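Local coordinates for zinc chaperone AztD (Citrobacter koseri, PDB 6CMK), which acts as a periplasmic zinc chaperone, handing one zinc ion directly to the solute-binding protein AztC of the AztABCD zinc transport system, at residues K371-D376 with F380-E385; G320-I325 with N360-T365; G232-T237 with P243-L248; H169-P174 with F225-E230. All blocks are in the same frame, centred on the assembly; numbering follows the deposited sequence.

Read from the N terminus, the four contacts close in series, with none nested in or crossing another. Contact 4 comes first and closes the longest loop, bringing 169-174 against 225-230 of the next sheet beside a zinc site. Contact 3 follows at once as the hairpin 232-248, and its first strand is hydrogen-bonded to strand 224-228 of contact 4. Contact 2 then spans two successive sheets, and contact 1 closes the hairpin 371-385 whose first strand borders strand 361-366. The eight antiparallel sheets of this beta propeller are thus sampled at two places, with contacts 1 and 4 centred about 33 Å apart, each pairing a hairpin with a sheet-to-sheet interface.

Contact 1 (K371-D376 with F380-E385); sequences KIIVLD and FKKTSE
Lys-371 and Glu-385 join the two strands by a salt bridge, with NZ meeting OE1 at 2.7 Å on the syn side of the carboxylate. The bend at chi3 of the lysine (62°) turns CE and NZ toward that oxygen, and CD also lies near it. Lys-382 NZ takes the other oxygen, Glu-385 OE2, from the anti side at 2.7 Å, so one carboxylate probably offsets the repulsion between two ammonium groups.

The backbone bonds show how a classic beta bulge is accommodated. Val-374 N donates to Ser-384 O at 2.9 Å, while Val-374 O receives Thr-383 N at 2.8 Å and, weakly, Ser-384 N. Thr-383 and Ser-384 therefore both face one valine, and the register slips by a residue. At the turn, Phe-380 N reaches Asp-376 O at 2.7 Å, and Asp-376 OD2 is held by Ser-379 N and Thr-378 OG1.

Among the closer packing contacts, Ser-384 OG lies 3.3 Å from Val-374 CB. Ile-373 spreads its branches under the charged chains, CG2 against Lys-382 CG at 4.0 Å and CD1 beside Glu-385 CB.

The strands 371-376 and 381-387 are the outer pair of a four-stranded propeller blade. Strand 361-366 is bonded along the inner edge of 371-376, while Leu-375 and Phe-380 reach Val-336 in the preceding blade.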
loop_
_atom_site.group_PDB
_atom_site.type_symbol
_atom_site.label_atom_id
_atom_site.label_comp_id
_atom_site.label_asym_id
_atom_site.label_seq_id
_atom_site.Cartn_x
_atom_site.Cartn_y
_atom_site.Cartn_z
ATOM N N LYS B 371 -26.214 3.184 20.468
ATOM C CA LYS B 371 -26.257 2.599 19.135
ATOM C C LYS B 371 -25.213 3.246 18.242
ATOM O O LYS B 371 -24.635 4.287 18.572
ATOM C CB LYS B 371 -27.655 2.723 18.507
ATOM C CG LYS B 371 -28.121 4.144 18.188
ATOM C CD LYS B 371 -29.589 4.178 17.695
ATOM C CE LYS B 371 -30.583 3.668 18.746
ATOM N NZ LYS B 371 -31.990 3.540 18.255
ATOM N N ILE B 372 -24.945 2.573 17.122
ATOM C CA ILE B 372 -24.138 3.099 16.032
ATOM C C ILE B 372 -25.034 3.163 14.806
ATOM O O ILE B 372 -25.673 2.165 14.458
ATOM C CB ILE B 372 -22.912 2.210 15.753
ATOM C CG1 ILE B 372 -22.056 2.080 17.017
ATOM C CG2 ILE B 372 -22.100 2.755 14.577
ATOM C CD1 ILE B 372 -20.975 1.014 16.915
ATOM N N ILE B 373 -25.079 4.327 14.157
ATOM C CA ILE B 373 -25.826 4.494 12.913
ATOM C C ILE B 373 -24.921 4.116 11.748
ATOM O O ILE B 373 -23.743 4.488 11.720
ATOM C CB ILE B 373 -26.339 5.938 12.755
ATOM C CG1 ILE B 373 -27.087 6.406 14.005
ATOM C CG2 ILE B 373 -27.211 6.047 11.510
ATOM C CD1 ILE B 373 -28.133 5.445 14.524
ATOM N N VAL B 374 -25.467 3.384 10.776
ATOM C CA VAL B 374 -24.701 2.917 9.621
ATOM C C VAL B 374 -25.275 3.565 8.370
ATOM O O VAL B 374 -26.476 3.444 8.103
ATOM C CB VAL B 374 -24.735 1.383 9.491
ATOM C CG1 VAL B 374 -23.802 0.927 8.379
ATOM C CG2 VAL B 374 -24.362 0.712 10.803
ATOM N N LEU B 375 -24.420 4.235 7.607
ATOM C CA LEU B 375 -24.824 4.889 6.372
ATOM C C LEU B 375 -24.082 4.290 5.192
ATOM O O LEU B 375 -22.906 3.941 5.292
ATOM C CB LEU B 375 -24.534 6.392 6.399
ATOM C CG LEU B 375 -25.240 7.205 7.478
ATOM C CD1 LEU B 375 -24.379 7.322 8.737
ATOM C CD2 LEU B 375 -25.581 8.572 6.919
ATOM N N ASP B 376 -24.769 4.225 4.054
ATOM C CA ASP B 376 -24.101 3.911 2.801
ATOM C C ASP B 376 -23.280 5.119 2.369
ATOM O O ASP B 376 -23.788 6.244 2.327
ATOM C CB ASP B 376 -25.129 3.540 1.733
ATOM C CG ASP B 376 -24.485 3.253 0.387
ATOM O OD1 ASP B 376 -23.931 2.148 0.220
ATOM O OD2 ASP B 376 -24.523 4.134 -0.495
ATOM N N PHE B 380 -25.177 8.193 0.993
ATOM C CA PHE B 380 -25.176 9.071 2.155
ATOM C C PHE B 380 -26.518 9.012 2.876
ATOM O O PHE B 380 -27.042 10.030 3.343
ATOM C CB PHE B 380 -24.822 10.503 1.758
ATOM C CG PHE B 380 -23.984 11.223 2.774
ATOM C CD1 PHE B 380 -22.711 10.773 3.081
ATOM C CD2 PHE B 380 -24.452 12.364 3.402
ATOM C CE1 PHE B 380 -21.932 11.439 4.003
ATOM C CE2 PHE B 380 -23.670 13.035 4.324
ATOM C CZ PHE B 380 -22.411 12.571 4.625
ATOM N N LYS B 381 -27.073 7.802 2.970
ATOM C CA LYS B 381 -28.324 7.554 3.665
ATOM C C LYS B 381 -28.165 6.384 4.626
ATOM O O LYS B 381 -27.411 5.441 4.371
ATOM C CB LYS B 381 -29.451 7.265 2.677
ATOM C CG LYS B 381 -29.532 8.294 1.577
ATOM C CD LYS B 381 -30.799 8.173 0.758
ATOM C CE LYS B 381 -30.814 9.191 -0.373
ATOM N NZ LYS B 381 -30.214 10.499 0.030
ATOM N N LYS B 382 -28.890 6.455 5.735
ATOM C CA LYS B 382 -28.856 5.385 6.720
ATOM C C LYS B 382 -29.331 4.076 6.105
ATOM O O LYS B 382 -30.350 4.039 5.408
ATOM C CB LYS B 382 -29.736 5.751 7.916
ATOM C CG LYS B 382 -29.930 4.607 8.902
ATOM C CD LYS B 382 -30.828 5.010 10.052
ATOM C CE LYS B 382 -30.947 3.888 11.071
ATOM N NZ LYS B 382 -31.951 4.235 12.116
ATOM N N THR B 383 -28.592 2.994 6.372
ATOM C CA THR B 383 -29.001 1.668 5.937
ATOM C C THR B 383 -29.233 0.686 7.075
ATOM O O THR B 383 -29.943 -0.303 6.869
ATOM C CB THR B 383 -27.968 1.079 4.964
ATOM O OG1 THR B 383 -26.648 1.210 5.506
ATOM C CG2 THR B 383 -28.036 1.802 3.630
ATOM N N SER B 384 -28.694 0.935 8.263
ATOM C CA SER B 384 -28.962 0.085 9.423
ATOM C C SER B 384 -28.507 0.826 10.675
ATOM O O SER B 384 -27.968 1.933 10.606
ATOM C CB SER B 384 -28.257 -1.266 9.307
ATOM O OG SER B 384 -26.853 -1.097 9.308
ATOM N N GLU B 385 -28.744 0.212 11.827
ATOM C CA GLU B 385 -28.151 0.686 13.066
ATOM C C GLU B 385 -27.793 -0.517 13.923
ATOM O O GLU B 385 -28.415 -1.579 13.827
ATOM C CB GLU B 385 -29.084 1.658 13.811
ATOM C CG GLU B 385 -30.417 1.094 14.263
ATOM C CD GLU B 385 -31.191 2.105 15.091
ATOM O OE1 GLU B 385 -31.514 1.803 16.257
ATOM O OE2 GLU B 385 -31.446 3.215 14.579
#

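Contact 2 (G320-I325 with N360-T365); sequences GKLNQI and NKIYVT
Two residues along the strand from Leu-322, the residue that meets both Ile-362 and Val-364, Gln-324 OE1 is gripped by Ser-333 OG and Gln-334 NE2. The bonds stay within one blade of the beta propeller, whereas the leucine crosses to the next blade. Such an interface is a worked example of how successive blades meet: here the two segments touch through apolar side chains, while the Gln-324 and Asn-323 amides are bonded within their own blade.

Asn-323 shows the same economy from the other side of the strand. Its ND2 reaches Val-315 O and Thr-317 OG1 and its OD1 bonds to Ser-335 OG, so the amide ties together the strands flanking 321-326 and is fixed in rotation by partners at both ends.

Across the gap the backbones stand well apart, with the CA atoms of Leu-322 and Val-364 separated by 8.6 Å. Side chains bridge that distance. The extended first torsion of Leu-322 (chi1 -177°) sends CG toward the facing sheet, and of its two methyls CD2 does the touching. Ile-362 answers with its CG2 branch, while Val-364 offers CG2 from two residues further on. Around the three lie Phe-380, in contact with both Leu-322 and Ile-362, and Tyr-314 and Phe-316 of strand 312-317, which pack on Ile-362 and Val-364 respectively. The buried cluster is thus fed from both blades. At its centre, Leu-322 CD2 sits 3.9 Å from Ile-362 CG2 and 4.3 Å from Val-364 CG2.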
loop_
_atom_site.group_PDB
_atom_site.type_symbol
_atom_site.label_atom_id
_atom_site.label_comp_id
_atom_site.label_asym_id
_atom_site.label_seq_id
_atom_site.Cartn_x
_atom_site.Cartn_y
_atom_site.Cartn_z
ATOM N N GLY B 320 -26.386 17.530 14.903
ATOM C CA GLY B 320 -26.761 16.155 14.653
ATOM C C GLY B 320 -26.537 15.688 13.235
ATOM O O GLY B 320 -26.934 14.568 12.899
ATOM N N LYS B 321 -25.916 16.502 12.396
ATOM C CA LYS B 321 -25.778 16.190 10.983
ATOM C C LYS B 321 -24.377 15.688 10.657
ATOM O O LYS B 321 -23.372 16.133 11.221
ATOM C CB LYS B 321 -26.077 17.407 10.109
ATOM C CG LYS B 321 -27.520 17.895 10.138
ATOM C CD LYS B 321 -27.714 18.896 9.006
ATOM C CE LYS B 321 -29.070 19.571 9.020
ATOM N NZ LYS B 321 -29.249 20.338 7.751
ATOM N N LEU B 322 -24.329 14.754 9.721
ATOM C CA LEU B 322 -23.084 14.330 9.103
ATOM C C LEU B 322 -22.936 15.091 7.795
ATOM O O LEU B 322 -23.895 15.180 7.022
ATOM C CB LEU B 322 -23.098 12.821 8.859
ATOM C CG LEU B 322 -21.802 12.240 8.280
ATOM C CD1 LEU B 322 -20.653 12.385 9.254
ATOM C CD2 LEU B 322 -21.999 10.790 7.900
ATOM N N ASN B 323 -21.758 15.673 7.563
ATOM C CA ASN B 323 -21.530 16.499 6.383
ATOM C C ASN B 323 -20.420 15.893 5.537
ATOM O O ASN B 323 -19.344 15.573 6.048
ATOM C CB ASN B 323 -21.170 17.938 6.763
ATOM C CG ASN B 323 -22.155 18.554 7.723
ATOM O OD1 ASN B 323 -23.079 19.246 7.307
ATOM N ND2 ASN B 323 -21.955 18.325 9.021
ATOM N N GLN B 324 -20.694 15.734 4.252
ATOM C CA GLN B 324 -19.731 15.209 3.294
ATOM C C GLN B 324 -18.869 16.354 2.774
ATOM O O GLN B 324 -19.394 17.349 2.261
ATOM C CB GLN B 324 -20.475 14.521 2.152
ATOM C CG GLN B 324 -19.583 13.888 1.109
ATOM C CD GLN B 324 -20.384 13.381 -0.076
ATOM O OE1 GLN B 324 -21.066 14.150 -0.757
ATOM N NE2 GLN B 324 -20.317 12.083 -0.317
ATOM N N ILE B 325 -17.553 16.224 2.918
ATOM C CA ILE B 325 -16.604 17.201 2.396
ATOM C C ILE B 325 -16.039 16.683 1.083
ATOM O O ILE B 325 -15.376 15.639 1.053
ATOM C CB ILE B 325 -15.456 17.467 3.379
ATOM C CG1 ILE B 325 -15.994 17.878 4.746
ATOM C CG2 ILE B 325 -14.517 18.521 2.802
ATOM C CD1 ILE B 325 -16.901 19.087 4.706
ATOM N N ASN B 360 -17.763 0.240 2.309
ATOM C CA ASN B 360 -18.588 1.256 1.666
ATOM C C ASN B 360 -19.623 1.831 2.625
ATOM O O ASN B 360 -20.703 2.255 2.210
ATOM C CB ASN B 360 -19.252 0.662 0.429
ATOM C CG ASN B 360 -18.232 0.197 -0.597
ATOM O OD1 ASN B 360 -17.124 0.745 -0.686
ATOM N ND2 ASN B 360 -18.590 -0.825 -1.369
ATOM N N LYS B 361 -19.292 1.856 3.914
ATOM C CA LYS B 361 -20.208 2.297 4.950
ATOM C C LYS B 361 -19.531 3.308 5.865
ATOM O O LYS B 361 -18.314 3.263 6.098
ATOM C CB LYS B 361 -20.713 1.116 5.786
ATOM C CG LYS B 361 -21.621 0.181 5.026
ATOM C CD LYS B 361 -21.894 -1.076 5.824
ATOM C CE LYS B 361 -23.070 -1.852 5.255
ATOM N NZ LYS B 361 -23.520 -2.930 6.180
ATOM N N ILE B 362 -20.352 4.205 6.393
ATOM C CA ILE B 362 -19.953 5.191 7.384
ATOM C C ILE B 362 -20.670 4.867 8.685
ATOM O O ILE B 362 -21.858 4.518 8.682
ATOM C CB ILE B 362 -20.288 6.623 6.925
ATOM C CG1 ILE B 362 -19.640 6.921 5.565
ATOM C CG2 ILE B 362 -19.802 7.628 7.966
ATOM C CD1 ILE B 362 -20.194 8.175 4.915
ATOM N N TYR B 363 -19.943 4.975 9.793
ATOM C CA TYR B 363 -20.430 4.588 11.113
ATOM C C TYR B 363 -20.348 5.786 12.044
ATOM O O TYR B 363 -19.298 6.426 12.148
ATOM C CB TYR B 363 -19.618 3.421 11.688
ATOM C CG TYR B 363 -19.663 2.203 10.823
ATOM C CD1 TYR B 363 -18.871 2.116 9.683
ATOM C CD2 TYR B 363 -20.531 1.156 11.105
ATOM C CE1 TYR B 363 -18.933 1.018 8.860
ATOM C CE2 TYR B 363 -20.589 0.043 10.282
ATOM C CZ TYR B 363 -19.777 -0.012 9.167
ATOM O OH TYR B 363 -19.825 -1.113 8.328
ATOM N N VAL B 364 -21.453 6.086 12.721
ATOM C CA VAL B 364 -21.531 7.230 13.618
ATOM C C VAL B 364 -22.034 6.726 14.959
ATOM O O VAL B 364 -23.147 6.196 15.044
ATOM C CB VAL B 364 -22.459 8.334 13.075
ATOM C CG1 VAL B 364 -22.537 9.488 14.072
ATOM C CG2 VAL B 364 -21.975 8.831 11.720
ATOM N N THR B 365 -21.226 6.886 16.004
ATOM C CA THR B 365 -21.684 6.485 17.321
ATOM C C THR B 365 -22.690 7.499 17.843
ATOM O O THR B 365 -22.594 8.700 17.573
ATOM C CB THR B 365 -20.524 6.346 18.300
ATOM O OG1 THR B 365 -19.823 7.593 18.422
ATOM C CG2 THR B 365 -19.564 5.266 17.829
#

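Contact 3 (G232-T237 with P243-L248); sequences GLLLIT and PVIRHL
Leu-235, more deeply buried by the opposite strand than any other residue here, faces Arg-246 in a hydrogen-bonded pair of this antiparallel hairpin. Its N reaches Arg-246 O at 2.7 Å, and Arg-246 N returns a bond to Leu-235 O at 2.9 Å. Leu-235 CD1 lies over one face of the guanidinium, displaced toward its rim and 3.4 Å from Arg-246 NH2. With CG set between the backbone N and the carbonyl carbon (chi1 68°), the extended arginine chain brings the guanidinium alongside Leu-235.

Leu-248 supports the same methyl from the next hydrogen-bonded pair on the same face, its CD2 being 4.0 Å from Leu-235 CD1. Leu-248 N points almost straight at Leu-233 O, 2.7 Å away.

On the reverse face, Ile-245 divides its branches: CG2 rests on Leu-234 CB at 4.0 Å, and CG1 runs beside Ile-236 CG1. Leu-234 CD2 meets the edge of the His-247 ring in its plane, while His-247 NE2 bonds to Thr-231 OG1.

Strands 232-237 and 244-249 are the last two of a four-stranded propeller blade, 232-237 bonding on its other edge to 224-228. The chemistry implies strands held by regular backbone bonds, with leucine shielding one face of a solvent-exposed arginine.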
loop_
_atom_site.group_PDB
_atom_site.type_symbol
_atom_site.label_atom_id
_atom_site.label_comp_id
_atom_site.label_asym_id
_atom_site.label_seq_id
_atom_site.Cartn_x
_atom_site.Cartn_y
_atom_site.Cartn_z
ATOM N N GLY B 232 1.070 28.347 11.803
ATOM C CA GLY B 232 1.015 27.529 10.600
ATOM C C GLY B 232 1.151 26.059 10.955
ATOM O O GLY B 232 0.821 25.642 12.067
ATOM N N LEU B 233 1.637 25.290 9.985
ATOM C CA LEU B 233 1.909 23.875 10.172
ATOM C C LEU B 233 3.396 23.617 10.003
ATOM O O LEU B 233 4.042 24.211 9.134
ATOM C CB LEU B 233 1.144 22.999 9.160
ATOM C CG LEU B 233 -0.347 23.268 8.947
ATOM C CD1 LEU B 233 -0.956 22.239 7.994
ATOM C CD2 LEU B 233 -1.109 23.280 10.258
ATOM N N LEU B 234 3.929 22.736 10.837
ATOM C CA LEU B 234 5.229 22.136 10.594
ATOM C C LEU B 234 4.975 20.895 9.758
ATOM O O LEU B 234 4.081 20.106 10.078
ATOM C CB LEU B 234 5.933 21.766 11.894
ATOM C CG LEU B 234 6.265 22.893 12.863
ATOM C CD1 LEU B 234 6.971 22.311 14.064
ATOM C CD2 LEU B 234 7.124 23.969 12.220
ATOM N N LEU B 235 5.730 20.741 8.677
ATOM C CA LEU B 235 5.581 19.616 7.770
ATOM C C LEU B 235 6.877 18.829 7.803
ATOM O O LEU B 235 7.952 19.411 7.642
ATOM C CB LEU B 235 5.271 20.086 6.348
ATOM C CG LEU B 235 3.943 20.833 6.203
ATOM C CD1 LEU B 235 3.735 21.322 4.789
ATOM C CD2 LEU B 235 2.777 19.954 6.630
ATOM N N ILE B 236 6.773 17.524 8.034
ATOM C CA ILE B 236 7.931 16.663 8.279
ATOM C C ILE B 236 7.980 15.575 7.216
ATOM O O ILE B 236 6.967 14.934 6.928
ATOM C CB ILE B 236 7.876 16.017 9.680
ATOM C CG1 ILE B 236 7.551 17.060 10.766
ATOM C CG2 ILE B 236 9.198 15.317 10.006
ATOM C CD1 ILE B 236 7.121 16.431 12.069
ATOM N N THR B 237 9.173 15.346 6.666
ATOM C CA THR B 237 9.436 14.224 5.769
ATOM C C THR B 237 10.778 13.618 6.143
ATOM O O THR B 237 11.630 14.288 6.729
ATOM C CB THR B 237 9.501 14.644 4.302
ATOM O OG1 THR B 237 10.483 15.670 4.158
ATOM C CG2 THR B 237 8.160 15.162 3.808
ATOM N N PRO B 243 15.112 13.361 9.544
ATOM C CA PRO B 243 13.892 14.028 9.076
ATOM C C PRO B 243 14.136 15.514 8.878
ATOM O O PRO B 243 15.024 16.111 9.501
ATOM C CB PRO B 243 12.869 13.764 10.187
ATOM C CG PRO B 243 13.549 13.045 11.258
ATOM C CD PRO B 243 14.939 12.672 10.832
ATOM N N VAL B 244 13.348 16.101 7.976
ATOM C CA VAL B 244 13.426 17.517 7.643
ATOM C C VAL B 244 12.098 18.176 7.998
ATOM O O VAL B 244 11.034 17.722 7.559
ATOM C CB VAL B 244 13.757 17.732 6.155
ATOM C CG1 VAL B 244 13.768 19.221 5.818
ATOM C CG2 VAL B 244 15.099 17.094 5.817
ATOM N N ILE B 245 12.172 19.260 8.768
ATOM C CA ILE B 245 11.003 20.025 9.195
ATOM C C ILE B 245 10.966 21.326 8.404
ATOM O O ILE B 245 11.953 22.072 8.377
ATOM C CB ILE B 245 11.045 20.330 10.705
ATOM C CG1 ILE B 245 11.151 19.053 11.541
ATOM C CG2 ILE B 245 9.816 21.143 11.122
ATOM C CD1 ILE B 245 11.462 19.328 13.010
ATOM N N ARG B 246 9.825 21.621 7.793
ATOM C CA ARG B 246 9.612 22.931 7.207
ATOM C C ARG B 246 8.335 23.530 7.782
ATOM O O ARG B 246 7.446 22.819 8.249
ATOM C CB ARG B 246 9.544 22.867 5.676
ATOM C CG ARG B 246 8.333 22.166 5.085
ATOM C CD ARG B 246 8.298 22.386 3.576
ATOM N NE ARG B 246 7.132 21.789 2.924
ATOM C CZ ARG B 246 6.139 22.469 2.350
ATOM N NH1 ARG B 246 6.134 23.797 2.329
ATOM N NH2 ARG B 246 5.137 21.809 1.783
ATOM N N HIS B 247 8.261 24.853 7.757
ATOM C CA HIS B 247 7.113 25.573 8.292
ATOM C C HIS B 247 6.281 26.111 7.143
ATOM O O HIS B 247 6.813 26.766 6.240
ATOM C CB HIS B 247 7.546 26.721 9.206
ATOM C CG HIS B 247 6.400 27.483 9.798
ATOM N ND1 HIS B 247 6.011 28.722 9.338
ATOM C CD2 HIS B 247 5.560 27.179 10.816
ATOM C CE1 HIS B 247 4.982 29.151 10.049
ATOM N NE2 HIS B 247 4.688 28.233 10.952
ATOM N N LEU B 248 4.983 25.821 7.175
ATOM C CA LEU B 248 4.033 26.364 6.218
ATOM C C LEU B 248 3.104 27.327 6.951
ATOM O O LEU B 248 2.214 26.877 7.690
ATOM C CB LEU B 248 3.237 25.240 5.554
ATOM C CG LEU B 248 2.115 25.671 4.604
ATOM C CD1 LEU B 248 2.678 26.472 3.442
ATOM C CD2 LEU B 248 1.358 24.442 4.120
HETATM O O HOH W 1 9.711 18.313 5.003
#

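Contact 4 (H169-P174 with F225-E230); sequences HGVAVP and FALSCE
Beside the first high-affinity zinc site, at the interface of two beta-propeller blades, Val-173, and Val-171 just before its strand, pack from one blade on Phe-225 and Leu-227 of the next. Val-173 carries most of it. With CG1 anti to the backbone N (chi1 -174°), that methyl stands over the centre of the Phe-225 ring in a CH-pi contact, 3.8 Å from the centroid and only 13° from the normal. The second branch, CG2, slips past to the rim and comes within 3.5 Å of Phe-225 CE1.

Leu-227 completes the cluster from the edge of that ring, where its CD2 lies in the ring plane. The same methyl wedges between the two valines, 4.0 Å from Val-171 CG1 and 4.2 Å from Val-173 CG2. Phe-225 is thus met by an aliphatic group on one face and another at its edge, which should limit its freedom to tilt. Val-128 of the preceding blade touches both Val-171 and Phe-225.

The chain leading into this core is the metal-binding one. His-169 NE2 binds zinc together with His-126 and His-216, and Asp-139 OD2 accepts from His-169 ND1, orienting the imidazole as a second-shell partner. At the far end of 225-230, Cys-229 is joined to Cys-212 by a disulfide. Apolar side chains packed between successive blades are typical of beta propellers, here beside a three-histidine zinc site.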
loop_
_atom_site.group_PDB
_atom_site.type_symbol
_atom_site.label_atom_id
_atom_site.label_comp_id
_atom_site.label_asym_id
_atom_site.label_seq_id
_atom_site.Cartn_x
_atom_site.Cartn_y
_atom_site.Cartn_z
ATOM N N HIS B 169 2.122 18.411 27.690
ATOM C CA HIS B 169 1.163 17.857 26.737
ATOM C C HIS B 169 1.743 18.037 25.350
ATOM O O HIS B 169 1.591 19.085 24.719
ATOM C CB HIS B 169 -0.199 18.530 26.835
ATOM C CG HIS B 169 -1.227 17.901 25.949
ATOM N ND1 HIS B 169 -1.699 16.622 26.154
ATOM C CD2 HIS B 169 -1.836 18.352 24.826
ATOM C CE1 HIS B 169 -2.574 16.322 25.210
ATOM N NE2 HIS B 169 -2.674 17.354 24.391
ATOM N N GLY B 170 2.394 16.990 24.859
ATOM C CA GLY B 170 3.130 17.093 23.625
ATOM C C GLY B 170 2.843 15.969 22.656
ATOM O O GLY B 170 1.816 15.284 22.754
ATOM N N VAL B 171 3.754 15.785 21.705
ATOM C CA VAL B 171 3.607 14.757 20.690
ATOM C C VAL B 171 4.991 14.336 20.227
ATOM O O VAL B 171 5.914 15.149 20.147
ATOM C CB VAL B 171 2.735 15.268 19.520
ATOM C CG1 VAL B 171 3.323 16.542 18.938
ATOM C CG2 VAL B 171 2.575 14.188 18.451
ATOM N N ALA B 172 5.122 13.047 19.912
ATOM C CA ALA B 172 6.337 12.475 19.364
ATOM C C ALA B 172 5.986 11.759 18.072
ATOM O O ALA B 172 5.026 10.985 18.032
ATOM C CB ALA B 172 6.988 11.489 20.338
ATOM N N VAL B 173 6.779 11.998 17.038
ATOM C CA VAL B 173 6.557 11.403 15.729
ATOM C C VAL B 173 7.742 10.489 15.434
ATOM O O VAL B 173 8.891 10.946 15.446
ATOM C CB VAL B 173 6.405 12.472 14.636
ATOM C CG1 VAL B 173 6.028 11.812 13.321
ATOM C CG2 VAL B 173 5.368 13.507 15.045
ATOM N N PRO B 174 7.522 9.182 15.169
ATOM C CA PRO B 174 8.656 8.265 15.019
ATOM C C PRO B 174 9.190 8.196 13.595
ATOM O O PRO B 174 8.417 8.082 12.633
ATOM C CB PRO B 174 8.063 6.930 15.471
ATOM C CG PRO B 174 6.635 6.997 15.012
ATOM C CD PRO B 174 6.230 8.462 15.117
ATOM N N PHE B 225 4.142 14.402 7.547
ATOM C CA PHE B 225 3.483 14.515 8.836
ATOM C C PHE B 225 3.345 15.985 9.199
ATOM O O PHE B 225 4.252 16.785 8.956
ATOM C CB PHE B 225 4.257 13.765 9.927
ATOM C CG PHE B 225 3.406 13.382 11.084
ATOM C CD1 PHE B 225 3.224 14.260 12.135
ATOM C CD2 PHE B 225 2.754 12.158 11.107
ATOM C CE1 PHE B 225 2.416 13.929 13.181
ATOM C CE2 PHE B 225 1.944 11.815 12.161
ATOM C CZ PHE B 225 1.771 12.710 13.203
ATOM N N ALA B 226 2.208 16.347 9.782
ATOM C CA ALA B 226 1.929 17.741 10.094
ATOM C C ALA B 226 1.696 17.939 11.586
ATOM O O ALA B 226 1.033 17.128 12.232
ATOM C CB ALA B 226 0.711 18.241 9.323
ATOM N N LEU B 227 2.251 19.032 12.111
ATOM C CA LEU B 227 1.985 19.519 13.459
ATOM C C LEU B 227 1.486 20.950 13.323
ATOM O O LEU B 227 2.099 21.755 12.616
ATOM C CB LEU B 227 3.246 19.474 14.339
ATOM C CG LEU B 227 4.028 18.154 14.411
ATOM C CD1 LEU B 227 5.305 18.349 15.218
ATOM C CD2 LEU B 227 3.183 17.047 15.012
ATOM N N SER B 228 0.387 21.272 13.988
ATOM C CA SER B 228 -0.211 22.592 13.852
ATOM C C SER B 228 0.096 23.457 15.067
ATOM O O SER B 228 0.243 22.964 16.187
ATOM C CB SER B 228 -1.724 22.484 13.660
ATOM O OG SER B 228 -2.299 21.625 14.618
ATOM N N CYS B 229 0.191 24.761 14.830
ATOM C CA CYS B 229 0.431 25.710 15.905
ATOM C C CYS B 229 -0.212 27.044 15.527
ATOM O O CYS B 229 -1.015 27.123 14.593
ATOM C CB CYS B 229 1.934 25.826 16.174
ATOM S SG CYS B 229 2.781 26.884 15.026
ATOM N N GLU B 230 0.138 28.099 16.269
ATOM C CA GLU B 230 -0.508 29.396 16.072
ATOM C C GLU B 230 -0.091 30.085 14.775
ATOM O O GLU B 230 -0.843 30.925 14.272
ATOM C CB GLU B 230 -0.215 30.303 17.274
ATOM C CG GLU B 230 -0.726 29.725 18.587
ATOM C CD GLU B 230 -0.264 30.497 19.817
ATOM O OE1 GLU B 230 0.603 31.389 19.695
ATOM O OE2 GLU B 230 -0.776 30.200 20.915
#